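Local structure of angiotensin-converting enzyme (Anopheles gambiae, 6S1Y) at residues S201-E204 against Q205-D208; H222-V225 against R226-R230; T285-K288 against M289-G293; P306-F309 against W310-I314; E493-R496 against Y497-S500. The protein is a zinc metallopeptidase of the angiotensin-converting enzyme family that probably trims dipeptides from the C-terminal end of peptide substrates. One frame throughout, in Å; residues are numbered along the deposited sequence.

Interaction 1. Residues S201-E204 against Q205-D208; sequences STFE and QQVD
Gln206 folds back along the first turn of its helix and overlaps Thr202, which occupies the N-cap position. Its amide NE2 donates to Thr202 OG1 over 3.0 Å at a nearly straight 163°, the hydroxyl lying close to the plane of the amide. CG of Gln206 sits anti to its own carbonyl carbon (chi1 -62°) and the chain runs extended from there, which carries the amide back over the start of the helix. CG also passes 3.3 Å from Thr202 O, the carbonyl that receives the backbone N-H of Gln206. Thr202 thus meets Gln206 through both backbone and side chain, although its hydroxyl caps no backbone N-H; Asp200 OD1 is its other partner. A water bridges the preceding turn, donating to Ser201 O and accepting from Gln205 N at 3.2 Å.

The side chains of Gln206 and Phe203 cross at about a right angle, ring and amide planes 65° apart, and on the buried side Phe203 CE2 touches Val207 CG2 at 4.0 Å. The carboxylates of Glu204 and Asp208 stand one turn apart, and each has a partner on helix 431-447: Arg447 forms a salt bridge with Glu204, and Tyr436 OH hydrogen-bonds Asp208. This opening turn of helix 203-233 therefore lies with its acidic side against helix 431-447, while Phe203 and Val207 pack on helix 495-514.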
# COMPACT_ATOMS: atom_id res chain seq x y z
N SER A 201 -9.02 -11.58 -17.35
CA SER A 201 -10.46 -11.51 -17.12
C SER A 201 -10.91 -12.37 -15.96
O SER A 201 -12.03 -12.19 -15.46
CB SER A 201 -11.21 -11.93 -18.39
OG SER A 201 -10.75 -13.20 -18.85
N THR A 202 -10.07 -13.31 -15.52
CA THR A 202 -10.35 -14.11 -14.34
C THR A 202 -9.71 -13.54 -13.07
O THR A 202 -9.72 -14.21 -12.04
CB THR A 202 -9.86 -15.55 -14.54
OG1 THR A 202 -8.45 -15.62 -14.33
CG2 THR A 202 -10.17 -16.06 -15.94
N PHE A 203 -9.15 -12.32 -13.13
CA PHE A 203 -8.37 -11.84 -12.00
C PHE A 203 -9.24 -11.58 -10.77
O PHE A 203 -8.82 -11.84 -9.64
CB PHE A 203 -7.60 -10.57 -12.36
CG PHE A 203 -6.43 -10.32 -11.45
CD1 PHE A 203 -5.31 -11.15 -11.49
CD2 PHE A 203 -6.45 -9.26 -10.55
CE1 PHE A 203 -4.23 -10.93 -10.64
CE2 PHE A 203 -5.37 -9.01 -9.71
CZ PHE A 203 -4.25 -9.84 -9.74
N GLU A 204 -10.45 -11.05 -10.96
CA GLU A 204 -11.31 -10.86 -9.80
C GLU A 204 -11.53 -12.19 -9.07
O GLU A 204 -11.52 -12.23 -7.83
CB GLU A 204 -12.64 -10.25 -10.20
CG GLU A 204 -13.48 -9.93 -9.00
CD GLU A 204 -14.59 -8.98 -9.32
OE1 GLU A 204 -14.78 -8.68 -10.52
OE2 GLU A 204 -15.27 -8.52 -8.36
N GLN A 205 -11.66 -13.29 -9.81
CA GLN A 205 -11.87 -14.58 -9.18
C GLN A 205 -10.60 -15.04 -8.46
O GLN A 205 -10.67 -15.62 -7.38
CB GLN A 205 -12.30 -15.61 -10.22
CG GLN A 205 -12.70 -16.95 -9.61
CD GLN A 205 -13.91 -16.82 -8.70
OE1 GLN A 205 -15.00 -16.43 -9.15
NE2 GLN A 205 -13.73 -17.16 -7.42
N GLN A 206 -9.44 -14.79 -9.05
CA GLN A 206 -8.20 -15.20 -8.41
C GLN A 206 -8.05 -14.57 -7.05
O GLN A 206 -7.52 -15.19 -6.11
CB GLN A 206 -7.02 -14.83 -9.30
CG GLN A 206 -7.05 -15.53 -10.66
CD GLN A 206 -5.80 -15.26 -11.46
OE1 GLN A 206 -4.69 -15.19 -10.90
NE2 GLN A 206 -5.96 -15.06 -12.76
N VAL A 207 -8.53 -13.33 -6.90
CA VAL A 207 -8.40 -12.61 -5.63
C VAL A 207 -9.34 -13.20 -4.59
O VAL A 207 -8.96 -13.40 -3.43
CB VAL A 207 -8.65 -11.11 -5.86
CG1 VAL A 207 -8.89 -10.44 -4.54
CG2 VAL A 207 -7.47 -10.49 -6.59
N ASP A 208 -10.59 -13.48 -4.99
CA ASP A 208 -11.50 -14.23 -4.13
C ASP A 208 -10.89 -15.57 -3.72
O ASP A 208 -11.01 -15.99 -2.56
CB ASP A 208 -12.84 -14.46 -4.84
CG ASP A 208 -13.60 -13.18 -5.13
OD1 ASP A 208 -13.24 -12.08 -4.63
OD2 ASP A 208 -14.60 -13.26 -5.89
O HOH W 1 -12.82 -12.87 -12.80

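Interaction 2. Residues H222-V225 against R226-R230; sequences HAYV and RYKLR
Four successive i to i+4 backbone bonds, from Arg226 N to His222 O through Leu229 N to Val225 O, run through this stretch of regular alpha helix, the last being the shortest at 2.8 Å. Along one side, Lys228 lies beside Tyr224 and points the same way. Bends at chi2 and chi3 lay its methylenes along the phenol: CG comes 3.5 Å from Tyr224 CE2, and CE reaches Tyr224 OH at 3.4 Å. Val225 and Leu229 also run side by side, with CG1 and CD1 3.8 Å apart, and Leu229 continues onto Ile244 of strand 244-245.

His222 meets Arg226 differently. Its CE1 sits over one face of the guanidinium, 3.7 Å from NH1 and offset toward the rim, with the two planes 83° apart. The edge of the imidazole therefore addresses a flat group whose N-H bonds point elsewhere: NE donates to a water 2.9 Å away that in turn donates to Ala223 O, NH1 reaches Gly242 O, and NH2 reaches the carbonyls of His593 and Gly595. Imidazole NE2 is bonded to Gly468 O. With neutral carbonyls and a water as these partners, the guanidinium's buried charge is probably dispersed over several dipoles, its plane being fixed by bonds from three nitrogens.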
# COMPACT_ATOMS: atom_id res chain seq x y z
N HIS A 222 -6.83 -13.91 14.23
CA HIS A 222 -7.88 -13.08 14.79
C HIS A 222 -8.38 -13.62 16.13
O HIS A 222 -8.60 -12.86 17.07
CB HIS A 222 -9.04 -13.02 13.80
CG HIS A 222 -10.25 -12.32 14.31
ND1 HIS A 222 -11.08 -12.88 15.25
CD2 HIS A 222 -10.78 -11.11 14.00
CE1 HIS A 222 -12.05 -12.04 15.53
NE2 HIS A 222 -11.90 -10.96 14.77
N ALA A 223 -8.56 -14.93 16.23
CA ALA A 223 -9.11 -15.50 17.46
C ALA A 223 -8.12 -15.38 18.61
O ALA A 223 -8.51 -15.14 19.76
CB ALA A 223 -9.49 -16.96 17.23
N TYR A 224 -6.83 -15.55 18.34
CA TYR A 224 -5.84 -15.41 19.41
C TYR A 224 -5.73 -13.96 19.87
O TYR A 224 -5.75 -13.68 21.07
CB TYR A 224 -4.48 -15.92 18.93
CG TYR A 224 -3.46 -15.97 20.05
CD1 TYR A 224 -3.42 -17.05 20.91
CD2 TYR A 224 -2.58 -14.92 20.27
CE1 TYR A 224 -2.52 -17.10 21.96
CE2 TYR A 224 -1.63 -14.97 21.31
CZ TYR A 224 -1.62 -16.06 22.15
OH TYR A 224 -0.72 -16.12 23.18
N VAL A 225 -5.66 -13.02 18.93
CA VAL A 225 -5.58 -11.61 19.30
C VAL A 225 -6.78 -11.22 20.15
O VAL A 225 -6.65 -10.57 21.20
CB VAL A 225 -5.48 -10.72 18.04
CG1 VAL A 225 -5.57 -9.24 18.38
CG2 VAL A 225 -4.18 -11.02 17.31
N ARG A 226 -7.98 -11.60 19.72
CA ARG A 226 -9.18 -11.27 20.49
C ARG A 226 -9.11 -11.85 21.90
O ARG A 226 -9.47 -11.18 22.87
CB ARG A 226 -10.42 -11.75 19.75
CG ARG A 226 -11.74 -11.65 20.52
CD ARG A 226 -12.94 -12.00 19.65
NE ARG A 226 -12.95 -13.40 19.23
CZ ARG A 226 -13.84 -13.91 18.37
NH1 ARG A 226 -14.76 -13.14 17.86
NH2 ARG A 226 -13.79 -15.20 18.03
N TYR A 227 -8.66 -13.10 22.02
CA TYR A 227 -8.53 -13.69 23.35
C TYR A 227 -7.58 -12.88 24.23
O TYR A 227 -7.89 -12.61 25.40
CB TYR A 227 -8.05 -15.13 23.20
CG TYR A 227 -7.69 -15.78 24.51
CD1 TYR A 227 -6.39 -15.67 25.04
CD2 TYR A 227 -8.62 -16.50 25.22
CE1 TYR A 227 -6.07 -16.26 26.25
CE2 TYR A 227 -8.31 -17.10 26.41
CZ TYR A 227 -7.05 -16.98 26.93
OH TYR A 227 -6.81 -17.57 28.11
N LYS A 228 -6.42 -12.46 23.69
CA LYS A 228 -5.45 -11.72 24.50
C LYS A 228 -5.94 -10.32 24.81
O LYS A 228 -5.72 -9.81 25.92
CB LYS A 228 -4.09 -11.65 23.79
CG LYS A 228 -3.43 -12.98 23.55
CD LYS A 228 -3.00 -13.68 24.85
CE LYS A 228 -1.51 -13.49 25.13
NZ LYS A 228 -1.13 -14.16 26.39
N LEU A 229 -6.58 -9.64 23.87
CA LEU A 229 -7.10 -8.31 24.18
C LEU A 229 -8.17 -8.38 25.27
O LEU A 229 -8.26 -7.50 26.13
CB LEU A 229 -7.67 -7.65 22.94
CG LEU A 229 -6.65 -7.22 21.89
CD1 LEU A 229 -7.39 -6.81 20.64
CD2 LEU A 229 -5.81 -6.05 22.39
N ARG A 230 -8.98 -9.44 25.27
CA ARG A 230 -9.99 -9.59 26.31
C ARG A 230 -9.36 -9.86 27.67
O ARG A 230 -9.87 -9.38 28.68
CB ARG A 230 -10.97 -10.72 25.94
CG ARG A 230 -11.99 -10.98 26.97
CD ARG A 230 -13.11 -11.90 26.43
NE ARG A 230 -14.06 -12.27 27.48
CZ ARG A 230 -13.84 -13.23 28.37
NH1 ARG A 230 -12.70 -13.92 28.34
NH2 ARG A 230 -14.74 -13.51 29.30
O HOH W 2 -11.26 -15.45 20.37

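Interaction 3. Residues T285-K288 against M289-G293; sequences TPIK and MFQMG
Polar contacts between Thr285 and its successors open the helix. Thr285 O accepts from Met289 N at 3.0 Å. Thr285 is also the N-cap residue, and its OG1 makes the capping bond with Lys288 N, over 3.1 Å at a nearly straight 168°. With chi1 at 62°, OG1 lies between the backbone N and the carbonyl carbon, turned over the first turn. Pro286, which has no N-H to give, fills the first helical position, as suits the start of a helix. Further along, Gln291 N bonds Ile287 O at 2.8 Å.

This is the beginning of helix 286-299 in the largely helical fold of the enzyme family. Met289 and Phe290 are buried against helix 349-368, which carries the zinc-binding histidines, both reaching Val355, while Ile287, Lys288 and Gln291 are exposed.

Van der Waals contacts join the side chains. Phe290 turns the edge of its ring to Pro286 O, with CD1 3.1 Å from that oxygen, while Met289 SD comes within 3.6 Å of Thr285 O. Among the more exposed residues, the side chains of Gln291 and Ile287 cross obliquely, OE1 lying 3.7 Å from CG2. Lys288 spreads its methylenes between two neighbours, CD near Gln291 OE1 and CE 4.2 Å from the sulfur of Met292.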
# COMPACT_ATOMS: atom_id res chain seq x y z
N THR A 285 18.48 8.61 12.98
CA THR A 285 17.76 9.75 12.43
C THR A 285 17.06 9.27 11.18
O THR A 285 17.35 8.19 10.65
CB THR A 285 18.73 10.89 12.05
OG1 THR A 285 19.62 10.39 11.05
CG2 THR A 285 19.50 11.40 13.27
N PRO A 286 16.14 10.07 10.65
CA PRO A 286 15.54 9.72 9.35
C PRO A 286 16.57 9.50 8.25
O PRO A 286 16.46 8.53 7.49
CB PRO A 286 14.63 10.92 9.08
CG PRO A 286 14.21 11.35 10.46
CD PRO A 286 15.41 11.15 11.33
N ILE A 287 17.57 10.37 8.15
CA ILE A 287 18.54 10.24 7.06
C ILE A 287 19.34 8.95 7.22
O ILE A 287 19.56 8.22 6.24
CB ILE A 287 19.46 11.47 7.00
CG1 ILE A 287 18.90 12.49 6.01
CG2 ILE A 287 20.86 11.09 6.60
CD1 ILE A 287 19.48 13.89 6.17
N LYS A 288 19.80 8.66 8.44
CA LYS A 288 20.45 7.37 8.68
C LYS A 288 19.56 6.23 8.19
O LYS A 288 20.05 5.27 7.58
CB LYS A 288 20.78 7.24 10.16
CG LYS A 288 21.40 5.91 10.59
CD LYS A 288 22.76 5.64 9.95
CE LYS A 288 23.50 4.50 10.67
NZ LYS A 288 24.58 3.89 9.82
N MET A 289 18.24 6.34 8.40
CA MET A 289 17.35 5.24 8.02
C MET A 289 17.33 5.04 6.51
O MET A 289 17.39 3.91 6.03
CB MET A 289 15.93 5.50 8.55
CG MET A 289 15.80 5.37 10.05
SD MET A 289 14.37 6.24 10.73
CE MET A 289 13.03 5.16 10.19
N PHE A 290 17.27 6.14 5.75
CA PHE A 290 17.31 6.02 4.29
C PHE A 290 18.69 5.57 3.80
O PHE A 290 18.78 4.83 2.81
CB PHE A 290 16.92 7.35 3.66
CG PHE A 290 15.44 7.63 3.72
CD1 PHE A 290 14.89 8.26 4.82
CD2 PHE A 290 14.60 7.25 2.69
CE1 PHE A 290 13.53 8.51 4.89
CE2 PHE A 290 13.25 7.50 2.75
CZ PHE A 290 12.71 8.13 3.86
N GLN A 291 19.75 5.99 4.48
CA GLN A 291 21.09 5.52 4.12
C GLN A 291 21.18 4.01 4.24
O GLN A 291 21.72 3.35 3.35
CB GLN A 291 22.12 6.20 5.02
CG GLN A 291 22.48 7.61 4.57
CD GLN A 291 23.29 8.39 5.59
OE1 GLN A 291 23.19 8.17 6.81
NE2 GLN A 291 24.10 9.33 5.10
N MET A 292 20.59 3.44 5.28
CA MET A 292 20.64 1.98 5.41
C MET A 292 19.80 1.28 4.36
O MET A 292 20.17 0.20 3.90
CB MET A 292 20.19 1.58 6.80
CG MET A 292 21.28 1.91 7.81
SD MET A 292 20.73 1.59 9.48
CE MET A 292 20.67 -0.20 9.42
N GLY A 293 18.69 1.87 3.92
CA GLY A 293 17.94 1.27 2.83
C GLY A 293 18.67 1.38 1.50
O GLY A 293 18.60 0.48 0.66

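Interaction 4. Residues P306-F309 against W310-I314; sequences PQTF and WDKSI
Phe309 O is gripped twice by Ser313 at the end of a short helix: OG donates to it over 2.7 Å and the backbone N over 3.1 Å. A chi1 of -75° keeps OG beside the serine's own N, from where it reaches back over the last turn and also lies over one face of the Phe309 ring, toward its rim, 3.4 Å from CE2. Ser313, the first residue to leave helical geometry, thus supplies two donors to a carbonyl of the last turn, while its OG also accepts from Ile341 N.

The same phenylalanine directs its ring edge at the next residue. Phe309 and Trp310 form a T-shaped pair, with planes at 89° and CD1 of Phe309 3.9 Å from CD2 of Trp310, over the face of the indole. Between side chains four residues apart, Gln307 NE2 bonds Asp311 OD1 at 3.1 Å. The bond is nearly straight (168°) and leaves in the amide plane of Gln307, but meets the carboxylate from above its plane. Thr308 CG2 lies 3.8 Å from CD of the extended Lys312.

Beyond these residues, Phe309 packs on Ile341 of strand 339-342, Trp310 on Phe290 and Gln291 of helix 286-299, and Ile314 pairs by backbone with Ile341 before meeting helix 12-42.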
# COMPACT_ATOMS: atom_id res chain seq x y z
N PRO A 306 20.66 8.53 -6.56
CA PRO A 306 21.34 9.72 -7.09
C PRO A 306 21.27 10.88 -6.11
O PRO A 306 20.43 10.94 -5.21
CB PRO A 306 20.56 10.04 -8.37
CG PRO A 306 19.14 9.49 -8.09
CD PRO A 306 19.37 8.25 -7.25
N GLN A 307 22.17 11.85 -6.34
CA GLN A 307 22.23 13.02 -5.47
C GLN A 307 20.96 13.86 -5.56
O GLN A 307 20.55 14.47 -4.58
CB GLN A 307 23.47 13.86 -5.82
CG GLN A 307 23.68 15.07 -4.93
CD GLN A 307 24.02 14.68 -3.51
OE1 GLN A 307 24.73 13.69 -3.28
NE2 GLN A 307 23.52 15.45 -2.54
N THR A 308 20.35 13.93 -6.75
CA THR A 308 19.06 14.62 -6.87
C THR A 308 18.07 14.12 -5.81
O THR A 308 17.33 14.91 -5.20
CB THR A 308 18.50 14.41 -8.27
OG1 THR A 308 19.39 14.99 -9.24
CG2 THR A 308 17.15 15.08 -8.42
N PHE A 309 18.07 12.81 -5.54
CA PHE A 309 17.17 12.28 -4.52
C PHE A 309 17.39 12.94 -3.17
O PHE A 309 16.43 13.31 -2.48
CB PHE A 309 17.35 10.77 -4.38
CG PHE A 309 16.62 10.21 -3.21
CD1 PHE A 309 17.22 10.21 -1.95
CD2 PHE A 309 15.33 9.73 -3.34
CE1 PHE A 309 16.54 9.72 -0.85
CE2 PHE A 309 14.64 9.24 -2.24
CZ PHE A 309 15.24 9.23 -0.99
N TRP A 310 18.66 13.05 -2.74
CA TRP A 310 18.96 13.66 -1.44
C TRP A 310 18.69 15.16 -1.43
O TRP A 310 18.33 15.71 -0.39
CB TRP A 310 20.42 13.39 -1.04
CG TRP A 310 20.74 11.93 -0.87
CD1 TRP A 310 21.44 11.14 -1.73
CD2 TRP A 310 20.34 11.10 0.21
NE1 TRP A 310 21.51 9.86 -1.24
CE2 TRP A 310 20.83 9.80 -0.05
CE3 TRP A 310 19.59 11.31 1.38
CZ2 TRP A 310 20.61 8.73 0.82
CZ3 TRP A 310 19.39 10.26 2.24
CH2 TRP A 310 19.90 8.98 1.96
N ASP A 311 18.88 15.84 -2.57
CA ASP A 311 18.73 17.30 -2.59
C ASP A 311 17.27 17.69 -2.44
O ASP A 311 16.94 18.59 -1.67
CB ASP A 311 19.25 17.90 -3.89
CG ASP A 311 20.75 17.78 -4.05
OD1 ASP A 311 21.49 17.72 -3.02
OD2 ASP A 311 21.19 17.75 -5.24
N LYS A 312 16.38 17.02 -3.19
CA LYS A 312 15.01 17.46 -3.38
C LYS A 312 13.98 16.64 -2.61
O LYS A 312 12.81 17.03 -2.57
CB LYS A 312 14.68 17.42 -4.89
CG LYS A 312 15.57 18.34 -5.73
CD LYS A 312 15.29 18.19 -7.22
CE LYS A 312 16.14 19.16 -8.05
NZ LYS A 312 16.05 18.90 -9.53
N SER A 313 14.37 15.54 -1.97
CA SER A 313 13.43 14.76 -1.18
C SER A 313 13.08 15.46 0.13
O SER A 313 13.84 16.27 0.65
CB SER A 313 13.98 13.37 -0.87
OG SER A 313 13.92 12.54 -2.03
N ILE A 314 11.89 15.15 0.63
CA ILE A 314 11.41 15.60 1.94
C ILE A 314 11.33 14.36 2.82
O ILE A 314 10.43 13.53 2.64
CB ILE A 314 10.05 16.30 1.81
CG1 ILE A 314 10.13 17.52 0.88
CG2 ILE A 314 9.53 16.69 3.17
CD1 ILE A 314 8.76 18.18 0.65

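Interaction 5. Residues E493-R496 against Y497-S500; sequences EYLR and YFVS. With KSN ((2~{S})-2-[[(4~{S})-4-azanyl-5-oxidanyl-5-oxidanylidene-pentanoyl]amino]pentanedioic acid), chain H.
Tyr497 and Tyr494 meet just where both hand a hydroxyl to the bound gamma-glutamyl dipeptide. Tyr497 OH donates to KSN O15 at 2.7 Å and Tyr494 OH to KSN O19 at 2.6 Å, one carboxylate from each glutamyl unit. CD2 of Tyr497 stands over the centre of the Tyr494 ring, 3.5 Å from CD1, with the planes oblique at 47°. Tyr497 N is satisfied by Tyr494 O at 2.9 Å, a bond arriving from above the carbonyl plane.

Glu493 OE1 is a shared acceptor: it caps the helix by taking Arg496 N at 2.8 Å and forms a salt bridge with Arg496 NE at 3.1 Å, the two donors coming from opposite faces of the carboxylate. Its other oxygen is taken by Tyr198 OH. A chi1 of 55° sets CG of Arg496 over the face of Tyr497, 3.8 Å from the ring centroid in a CH-pi contact, while KSN N01 lies over the opposite face. The tyrosine is thus sandwiched between arginine and ligand, its side chain coming within about 4 Å of the zinc (nearest atoms).

In the surrounding fold, Arg496 and Tyr497 touch Glu385 of helix 381-395, a zinc ligand, Tyr494 packs on helix 431-447, and Leu495 and Phe498 meet helix 203-233.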
# COMPACT_ATOMS: atom_id res chain seq x y z
N GLU A 493 -6.16 3.45 -6.25
CA GLU A 493 -6.53 2.03 -6.26
C GLU A 493 -5.80 1.29 -5.14
O GLU A 493 -4.64 1.58 -4.85
CB GLU A 493 -6.17 1.46 -7.64
CG GLU A 493 -6.70 0.09 -7.91
CD GLU A 493 -5.65 -0.98 -7.71
OE1 GLU A 493 -4.67 -0.74 -6.98
OE2 GLU A 493 -5.83 -2.08 -8.27
N TYR A 494 -6.50 0.35 -4.49
CA TYR A 494 -5.90 -0.34 -3.34
C TYR A 494 -5.63 -1.81 -3.58
O TYR A 494 -4.86 -2.41 -2.81
CB TYR A 494 -6.79 -0.21 -2.09
CG TYR A 494 -6.02 -0.18 -0.78
CD1 TYR A 494 -5.37 0.97 -0.36
CD2 TYR A 494 -5.95 -1.31 0.05
CE1 TYR A 494 -4.67 1.00 0.83
CE2 TYR A 494 -5.27 -1.28 1.23
CZ TYR A 494 -4.62 -0.13 1.62
OH TYR A 494 -3.94 -0.13 2.80
N LEU A 495 -6.20 -2.41 -4.62
CA LEU A 495 -5.90 -3.82 -4.89
C LEU A 495 -4.42 -4.05 -5.15
O LEU A 495 -3.92 -5.15 -4.91
CB LEU A 495 -6.73 -4.31 -6.08
CG LEU A 495 -6.66 -5.84 -6.23
CD1 LEU A 495 -7.64 -6.50 -5.29
CD2 LEU A 495 -6.91 -6.27 -7.67
N ARG A 496 -3.70 -3.03 -5.62
CA ARG A 496 -2.24 -3.13 -5.74
C ARG A 496 -1.60 -3.72 -4.48
O ARG A 496 -0.64 -4.50 -4.57
CB ARG A 496 -1.63 -1.76 -6.03
CG ARG A 496 -2.00 -0.68 -5.02
CD ARG A 496 -1.55 0.72 -5.48
NE ARG A 496 -2.24 1.16 -6.69
CZ ARG A 496 -1.95 2.30 -7.33
NH1 ARG A 496 -1.01 3.08 -6.86
NH2 ARG A 496 -2.60 2.64 -8.44
N TYR A 497 -2.11 -3.35 -3.29
CA TYR A 497 -1.47 -3.80 -2.06
C TYR A 497 -1.86 -5.25 -1.74
O TYR A 497 -1.03 -6.02 -1.26
CB TYR A 497 -1.82 -2.86 -0.91
CG TYR A 497 -1.45 -1.41 -1.17
CD1 TYR A 497 -0.13 -0.94 -1.01
CD2 TYR A 497 -2.41 -0.50 -1.58
CE1 TYR A 497 0.19 0.38 -1.26
CE2 TYR A 497 -2.09 0.82 -1.84
CZ TYR A 497 -0.78 1.25 -1.68
OH TYR A 497 -0.47 2.57 -1.92
N PHE A 498 -3.08 -5.65 -2.07
CA PHE A 498 -3.45 -7.05 -1.95
C PHE A 498 -2.55 -7.93 -2.82
O PHE A 498 -1.99 -8.94 -2.37
CB PHE A 498 -4.93 -7.24 -2.34
CG PHE A 498 -5.42 -8.65 -2.18
CD1 PHE A 498 -5.19 -9.60 -3.16
CD2 PHE A 498 -6.12 -9.03 -1.04
CE1 PHE A 498 -5.64 -10.91 -3.01
CE2 PHE A 498 -6.57 -10.33 -0.88
CZ PHE A 498 -6.32 -11.27 -1.88
N VAL A 499 -2.41 -7.55 -4.09
CA VAL A 499 -1.56 -8.32 -5.00
C VAL A 499 -0.13 -8.35 -4.48
O VAL A 499 0.51 -9.41 -4.43
CB VAL A 499 -1.65 -7.73 -6.42
CG1 VAL A 499 -0.73 -8.45 -7.37
CG2 VAL A 499 -3.06 -7.86 -6.92
N SER A 500 0.39 -7.19 -4.07
CA SER A 500 1.73 -7.13 -3.50
C SER A 500 1.91 -8.11 -2.35
O SER A 500 2.93 -8.78 -2.24
CB SER A 500 2.01 -5.72 -2.99
OG SER A 500 3.20 -5.74 -2.23
C10 KSN H . 0.46 7.41 -3.61
C13 KSN H . 2.61 3.96 -1.36
C17 KSN H . -1.02 2.00 3.72
C02 KSN H . 0.19 1.27 3.14
C03 KSN H . 0.86 1.94 1.93
C04 KSN H . 0.61 3.42 1.73
C05 KSN H . 1.88 4.32 1.75
C07 KSN H . 1.66 5.01 -0.73
C08 KSN H . 1.56 6.31 -1.53
C09 KSN H . 0.87 6.11 -2.89
N01 KSN H . -0.18 -0.09 2.74
N06 KSN H . 2.31 5.10 0.59
O11 KSN H . 0.37 8.49 -2.95
O12 KSN H . 0.20 7.42 -4.87
O14 KSN H . 3.84 4.03 -1.09
O15 KSN H . 2.19 3.04 -2.08
O16 KSN H . 2.49 4.43 2.77
O18 KSN H . -0.80 2.89 4.59
O19 KSN H . -2.21 1.77 3.41

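Every contact is local, each closing a turn or two within a helix or at one of its ends, so the five follow one another along the chain without nesting or crossing. Interactions 1 and 2 share helix 203-233, near its beginning and its end, their centres 31 Å apart. Interactions 3 and 4 occupy the consecutive helices 286-299 and 307-312, which meet where Phe290 CB touches Trp310 CH2 at 3.8 Å. The last in sequence, interaction 5, returns to the first: Val207 CG1 packs on Phe498 CE1 at 3.6 Å, so that helix 203-233 backs the start of helix 495-514 behind the ligand pocket. Interactions 1 and 3 lie on opposite sides of the chain's centre.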